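Local coordinates for protein acetylxylan esterase A (Aspergillus awamori, PDB 5X6S) that removes acetyl side groups from the xylan backbone as a secreted serine esterase of carbohydrate esterase family 1, at residues A[71-84]-A[148-160]. Numbering follows the deposited sequence.
Sequences YSGGCWDVSSQATL and GCFYSNTNQVDGW. With NAG (2-acetamido-2-deoxy-beta-D-glucopyranose), chain C.
S79 and D77 carry most of the polar link between the loops 71-84 and 148-160. The hydroxyl of S79 donates to Q156 O (OG to O 2.7 Å), arriving 42° above that carbonyl plane, and accepts the N-H of G159 in a nearly straight bond (168°). A chi1 of 63°, which tucks OG over the backbone, flanked by its own N and C, turns the hydroxyl to both partners. On the backbone side, S79 O receives S152 N at 3.1 Å. D77 OD1 takes D158 N at 2.9 Å, from well above the carboxylate plane, while the amides of S79 and S80 fill its Asx turn and Asx motif. Three N-H groups thus converge on one oxygen; D77 OD2 receives the S80 hydroxyl on its syn side, which holds the carboxylate against rotation.

D158 CB lies over one face of the Y71 ring, offset toward the rim and 4.2 Å from its centroid, a CH-pi contact, and a water joins D158 OD2 to S72 O and C75 N. At the other end, N155 OD1 accepts Q81 N in a straight bond (2.9 Å), and Q81 OE1 meets the edge of the Y151 ring at CE1.

Further out, the C40–C75 disulfide and helix 120-131 back 71-84, whereas the C149–C164 disulfide and the glycan, whose O7 accepts a hydrogen bond from N153 N, border 148-160. The contact joins the loops that follow strands 63-68 and 138-142 of the alpha/beta-hydrolase sheet, with the side chain of C75 about 7 Å from that of S119, the probable nucleophile. Three N-H donors on OD1 and the S80 hydroxyl on OD2 would favour the D77 anion, with D158 a second acid nearby.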
loop_
_atom_site.group_PDB
_atom_site.type_symbol
_atom_site.label_atom_id
_atom_site.label_comp_id
_atom_site.label_asym_id
_atom_site.label_seq_id
_atom_site.Cartn_x
_atom_site.Cartn_y
_atom_site.Cartn_z
ATOM N N TYR A 71 27.109 -9.625 1.016
ATOM C CA TYR A 71 28.463 -9.156 0.692
ATOM C C TYR A 71 29.509 -9.381 1.770
ATOM O O TYR A 71 29.266 -9.372 2.991
ATOM C CB TYR A 71 28.479 -7.691 0.257
ATOM C CG TYR A 71 27.501 -7.402 -0.864
ATOM C CD1 TYR A 71 27.692 -7.942 -2.134
ATOM C CD2 TYR A 71 26.350 -6.595 -0.647
ATOM C CE1 TYR A 71 26.776 -7.699 -3.161
ATOM C CE2 TYR A 71 25.434 -6.358 -1.664
ATOM C CZ TYR A 71 25.643 -6.913 -2.918
ATOM O OH TYR A 71 24.755 -6.711 -3.942
ATOM N N SER A 72 30.730 -9.562 1.293
ATOM C CA SER A 72 31.875 -9.591 2.186
ATOM C C SER A 72 31.914 -8.257 2.966
ATOM O O SER A 72 31.839 -7.190 2.385
ATOM C CB SER A 72 33.157 -9.776 1.346
ATOM O OG SER A 72 34.218 -9.939 2.242
ATOM N N GLY A 73 32.007 -8.329 4.287
ATOM C CA GLY A 73 32.060 -7.109 5.063
ATOM C C GLY A 73 30.691 -6.795 5.663
ATOM O O GLY A 73 30.577 -5.989 6.609
ATOM N N GLY A 74 29.658 -7.434 5.108
ATOM C CA GLY A 74 28.310 -7.401 5.664
ATOM C C GLY A 74 27.544 -6.086 5.550
ATOM O O GLY A 74 26.458 -5.962 6.129
ATOM N N CYS A 75 28.063 -5.113 4.807
ATOM C CA CYS A 75 27.317 -3.875 4.609
ATOM C C CYS A 75 26.241 -4.100 3.537
ATOM O O CYS A 75 26.332 -5.058 2.749
ATOM C CB CYS A 75 28.196 -2.729 4.149
ATOM S SG CYS A 75 29.571 -2.285 5.253
ATOM N N TRP A 76 25.282 -3.179 3.468
ATOM C CA TRP A 76 24.269 -3.169 2.408
ATOM C C TRP A 76 24.652 -2.404 1.152
ATOM O O TRP A 76 25.281 -1.377 1.227
ATOM C CB TRP A 76 22.947 -2.633 2.975
ATOM C CG TRP A 76 22.355 -3.615 3.963
ATOM C CD1 TRP A 76 22.456 -3.590 5.337
ATOM C CD2 TRP A 76 21.672 -4.843 3.628
ATOM N NE1 TRP A 76 21.841 -4.731 5.869
ATOM C CE2 TRP A 76 21.362 -5.506 4.850
ATOM C CE3 TRP A 76 21.307 -5.445 2.409
ATOM C CZ2 TRP A 76 20.660 -6.707 4.887
ATOM C CZ3 TRP A 76 20.595 -6.642 2.439
ATOM C CH2 TRP A 76 20.298 -7.267 3.687
ATOM N N ASP A 77 24.253 -2.909 -0.022
ATOM C CA ASP A 77 24.309 -2.105 -1.251
ATOM C C ASP A 77 23.259 -0.991 -1.185
ATOM O O ASP A 77 22.040 -1.235 -1.320
ATOM C CB ASP A 77 24.118 -2.961 -2.516
ATOM C CG ASP A 77 24.200 -2.144 -3.792
ATOM O OD1 ASP A 77 24.737 -0.992 -3.739
ATOM O OD2 ASP A 77 23.689 -2.641 -4.841
ATOM N N VAL A 78 23.744 0.211 -0.921
ATOM C CA VAL A 78 22.931 1.439 -0.954
ATOM C C VAL A 78 23.539 2.472 -1.972
ATOM O O VAL A 78 23.288 3.703 -1.892
ATOM C CB VAL A 78 22.707 2.025 0.454
ATOM C CG1 VAL A 78 21.765 1.115 1.258
ATOM C CG2 VAL A 78 24.050 2.239 1.186
ATOM N N SER A 79 24.286 1.926 -2.952
ATOM C CA SER A 79 25.057 2.725 -3.909
ATOM C C SER A 79 24.772 2.501 -5.391
ATOM O O SER A 79 24.901 3.422 -6.180
ATOM C CB SER A 79 26.547 2.535 -3.639
ATOM O OG SER A 79 26.984 1.207 -3.819
ATOM N N SER A 80 24.432 1.272 -5.771
ATOM C CA SER A 80 24.236 0.925 -7.178
ATOM C C SER A 80 22.938 1.517 -7.732
ATOM O O SER A 80 21.985 1.778 -6.988
ATOM C CB SER A 80 24.255 -0.595 -7.357
ATOM O OG SER A 80 22.991 -1.144 -6.886
ATOM N N GLN A 81 22.858 1.690 -9.049
ATOM C CA GLN A 81 21.592 2.076 -9.672
ATOM C C GLN A 81 20.505 0.992 -9.426
ATOM O O GLN A 81 19.358 1.287 -9.230
ATOM C CB GLN A 81 21.785 2.266 -11.184
ATOM C CG GLN A 81 22.606 3.506 -11.546
ATOM C CD GLN A 81 22.012 4.741 -10.917
ATOM O OE1 GLN A 81 22.521 5.239 -9.915
ATOM N NE2 GLN A 81 20.877 5.182 -11.442
ATOM N N ALA A 82 20.910 -0.259 -9.438
ATOM C CA ALA A 82 20.013 -1.357 -9.179
ATOM C C ALA A 82 19.326 -1.251 -7.821
ATOM O O ALA A 82 18.122 -1.489 -7.714
ATOM C CB ALA A 82 20.752 -2.691 -9.313
ATOM N N THR A 83 20.092 -0.911 -6.776
ATOM C CA THR A 83 19.536 -0.841 -5.426
ATOM C C THR A 83 18.761 0.465 -5.216
ATOM O O THR A 83 17.889 0.532 -4.352
ATOM C CB THR A 83 20.626 -1.043 -4.363
ATOM O OG1 THR A 83 20.029 -1.502 -3.127
ATOM C CG2 THR A 83 21.407 0.252 -4.099
ATOM N N LEU A 84 19.117 1.507 -5.985
ATOM C CA LEU A 84 18.525 2.829 -5.877
ATOM C C LEU A 84 17.384 3.098 -6.870
ATOM O O LEU A 84 16.977 4.244 -7.083
ATOM C CB LEU A 84 19.625 3.941 -5.981
ATOM C CG LEU A 84 20.683 3.924 -4.861
ATOM C CD1 LEU A 84 21.731 5.005 -5.097
ATOM C CD2 LEU A 84 20.061 4.064 -3.435
ATOM N N GLY A 148 20.210 7.907 -1.202
ATOM C CA GLY A 148 21.016 8.349 -2.323
ATOM C C GLY A 148 22.259 9.100 -1.898
ATOM O O GLY A 148 23.022 9.484 -2.739
ATOM N N CYS A 149 22.489 9.267 -0.596
ATOM C CA CYS A 149 23.760 9.822 -0.105
ATOM C C CYS A 149 24.945 8.897 -0.394
ATOM O O CYS A 149 26.087 9.354 -0.565
ATOM C CB CYS A 149 23.632 10.159 1.390
ATOM S SG CYS A 149 24.908 11.289 2.072
ATOM N N PHE A 150 24.693 7.577 -0.468
ATOM C CA PHE A 150 25.756 6.632 -0.794
ATOM C C PHE A 150 25.805 6.282 -2.264
ATOM O O PHE A 150 26.558 5.383 -2.663
ATOM C CB PHE A 150 25.701 5.341 0.059
ATOM C CG PHE A 150 26.667 5.318 1.219
ATOM C CD1 PHE A 150 26.913 6.474 1.985
ATOM C CD2 PHE A 150 27.313 4.133 1.577
ATOM C CE1 PHE A 150 27.775 6.434 3.074
ATOM C CE2 PHE A 150 28.164 4.080 2.682
ATOM C CZ PHE A 150 28.404 5.252 3.430
ATOM N N TYR A 151 25.029 6.993 -3.057
ATOM C CA TYR A 151 25.172 6.933 -4.535
ATOM C C TYR A 151 26.634 6.748 -4.940
ATOM O O TYR A 151 27.542 7.437 -4.437
ATOM C CB TYR A 151 24.606 8.212 -5.150
ATOM C CG TYR A 151 24.877 8.395 -6.620
ATOM C CD1 TYR A 151 24.072 7.780 -7.591
ATOM C CD2 TYR A 151 25.940 9.220 -7.053
ATOM C CE1 TYR A 151 24.302 7.987 -8.947
ATOM C CE2 TYR A 151 26.200 9.417 -8.392
ATOM C CZ TYR A 151 25.397 8.825 -9.335
ATOM O OH TYR A 151 25.693 9.054 -10.648
ATOM N N SER A 152 26.873 5.800 -5.839
ATOM C CA SER A 152 28.187 5.620 -6.451
ATOM C C SER A 152 28.181 6.210 -7.861
ATOM O O SER A 152 27.395 5.786 -8.730
ATOM C CB SER A 152 28.603 4.162 -6.531
ATOM O OG SER A 152 29.639 4.016 -7.466
ATOM N N ASN A 153 29.070 7.190 -8.083
ATOM C CA ASN A 153 29.222 7.780 -9.410
ATOM C C ASN A 153 29.811 6.858 -10.470
ATOM O O ASN A 153 29.870 7.259 -11.616
ATOM C CB ASN A 153 29.942 9.159 -9.380
ATOM C CG ASN A 153 31.419 9.078 -9.008
ATOM O OD1 ASN A 153 32.076 8.048 -9.100
ATOM N ND2 ASN A 153 31.946 10.206 -8.575
ATOM N N THR A 154 30.227 5.648 -10.109
ATOM C CA THR A 154 30.613 4.626 -11.092
ATOM C C THR A 154 29.702 3.388 -11.055
ATOM O O THR A 154 30.059 2.335 -11.601
ATOM C CB THR A 154 32.073 4.134 -10.873
ATOM O OG1 THR A 154 32.244 3.749 -9.507
ATOM C CG2 THR A 154 33.092 5.221 -11.194
ATOM N N ASN A 155 28.550 3.508 -10.374
ATOM C CA ASN A 155 27.598 2.395 -10.267
ATOM C C ASN A 155 28.183 1.184 -9.525
ATOM O O ASN A 155 27.923 0.047 -9.880
ATOM C CB ASN A 155 27.113 2.051 -11.699
ATOM C CG ASN A 155 25.796 1.300 -11.740
ATOM O OD1 ASN A 155 25.146 1.106 -10.734
ATOM N ND2 ASN A 155 25.383 0.917 -12.946
ATOM N N GLN A 156 28.992 1.422 -8.486
ATOM C CA GLN A 156 29.555 0.344 -7.691
ATOM C C GLN A 156 28.457 -0.247 -6.788
ATOM O O GLN A 156 27.573 0.489 -6.307
ATOM C CB GLN A 156 30.744 0.793 -6.814
ATOM C CG GLN A 156 32.031 1.197 -7.584
ATOM C CD GLN A 156 32.508 0.136 -8.605
ATOM O OE1 GLN A 156 32.360 0.312 -9.830
ATOM N NE2 GLN A 156 33.079 -0.959 -8.105
ATOM N N VAL A 157 28.513 -1.558 -6.608
ATOM C CA VAL A 157 27.608 -2.261 -5.717
ATOM C C VAL A 157 28.232 -2.280 -4.314
ATOM O O VAL A 157 29.385 -2.684 -4.128
ATOM C CB VAL A 157 27.397 -3.698 -6.234
ATOM C CG1 VAL A 157 26.759 -4.579 -5.175
ATOM C CG2 VAL A 157 26.633 -3.692 -7.559
ATOM N N ASP A 158 27.492 -1.828 -3.315
ATOM C CA ASP A 158 27.986 -1.888 -1.935
ATOM C C ASP A 158 29.268 -1.038 -1.777
ATOM O O ASP A 158 30.182 -1.430 -1.057
ATOM C CB ASP A 158 28.239 -3.342 -1.519
ATOM C CG ASP A 158 28.620 -3.498 -0.046
ATOM O OD1 ASP A 158 28.231 -2.659 0.796
ATOM O OD2 ASP A 158 29.298 -4.512 0.255
ATOM N N GLY A 159 29.282 0.129 -2.424
ATOM C CA GLY A 159 30.429 1.047 -2.342
ATOM C C GLY A 159 30.225 2.006 -1.189
ATOM O O GLY A 159 29.155 2.610 -1.057
ATOM N N TRP A 160 31.245 2.134 -0.336
ATOM C CA TRP A 160 31.216 3.124 0.757
ATOM C C TRP A 160 31.508 4.504 0.170
ATOM O O TRP A 160 32.482 4.659 -0.539
ATOM C CB TRP A 160 32.272 2.769 1.841
ATOM C CG TRP A 160 32.170 3.633 3.110
ATOM C CD1 TRP A 160 32.838 4.825 3.370
ATOM C CD2 TRP A 160 31.397 3.366 4.286
ATOM N NE1 TRP A 160 32.487 5.312 4.603
ATOM C CE2 TRP A 160 31.624 4.435 5.197
ATOM C CE3 TRP A 160 30.520 2.344 4.655
ATOM C CZ2 TRP A 160 31.022 4.485 6.451
ATOM C CZ3 TRP A 160 29.909 2.403 5.881
ATOM C CH2 TRP A 160 30.157 3.470 6.772
HETATM C C1 NAG C . 29.150 10.248 -3.079
HETATM C C2 NAG C . 29.374 10.244 -4.597
HETATM C C3 NAG C . 28.959 11.567 -5.244
HETATM C C4 NAG C . 27.536 11.961 -4.855
HETATM C C5 NAG C . 27.358 11.854 -3.328
HETATM C C6 NAG C . 25.906 12.034 -2.939
HETATM C C7 NAG C . 31.292 8.981 -5.459
HETATM C C8 NAG C . 32.782 8.894 -5.551
HETATM N N2 NAG C . 30.784 10.016 -4.829
HETATM O O3 NAG C . 29.107 11.429 -6.645
HETATM O O4 NAG C . 27.169 13.284 -5.204
HETATM O O5 NAG C . 27.821 10.635 -2.758
HETATM O O6 NAG C . 25.834 11.968 -1.522
HETATM O O7 NAG C . 30.606 8.075 -5.951
HETATM O O HOH W 1 30.292 -4.981 2.845
HETATM O O HOH W 2 26.634 0.978 -0.535
HETATM O O HOH W 3 22.326 5.713 -0.480
HETATM O O HOH W 4 25.092 4.329 -8.827
HETATM O O HOH W 5 23.304 -1.047 -10.811
#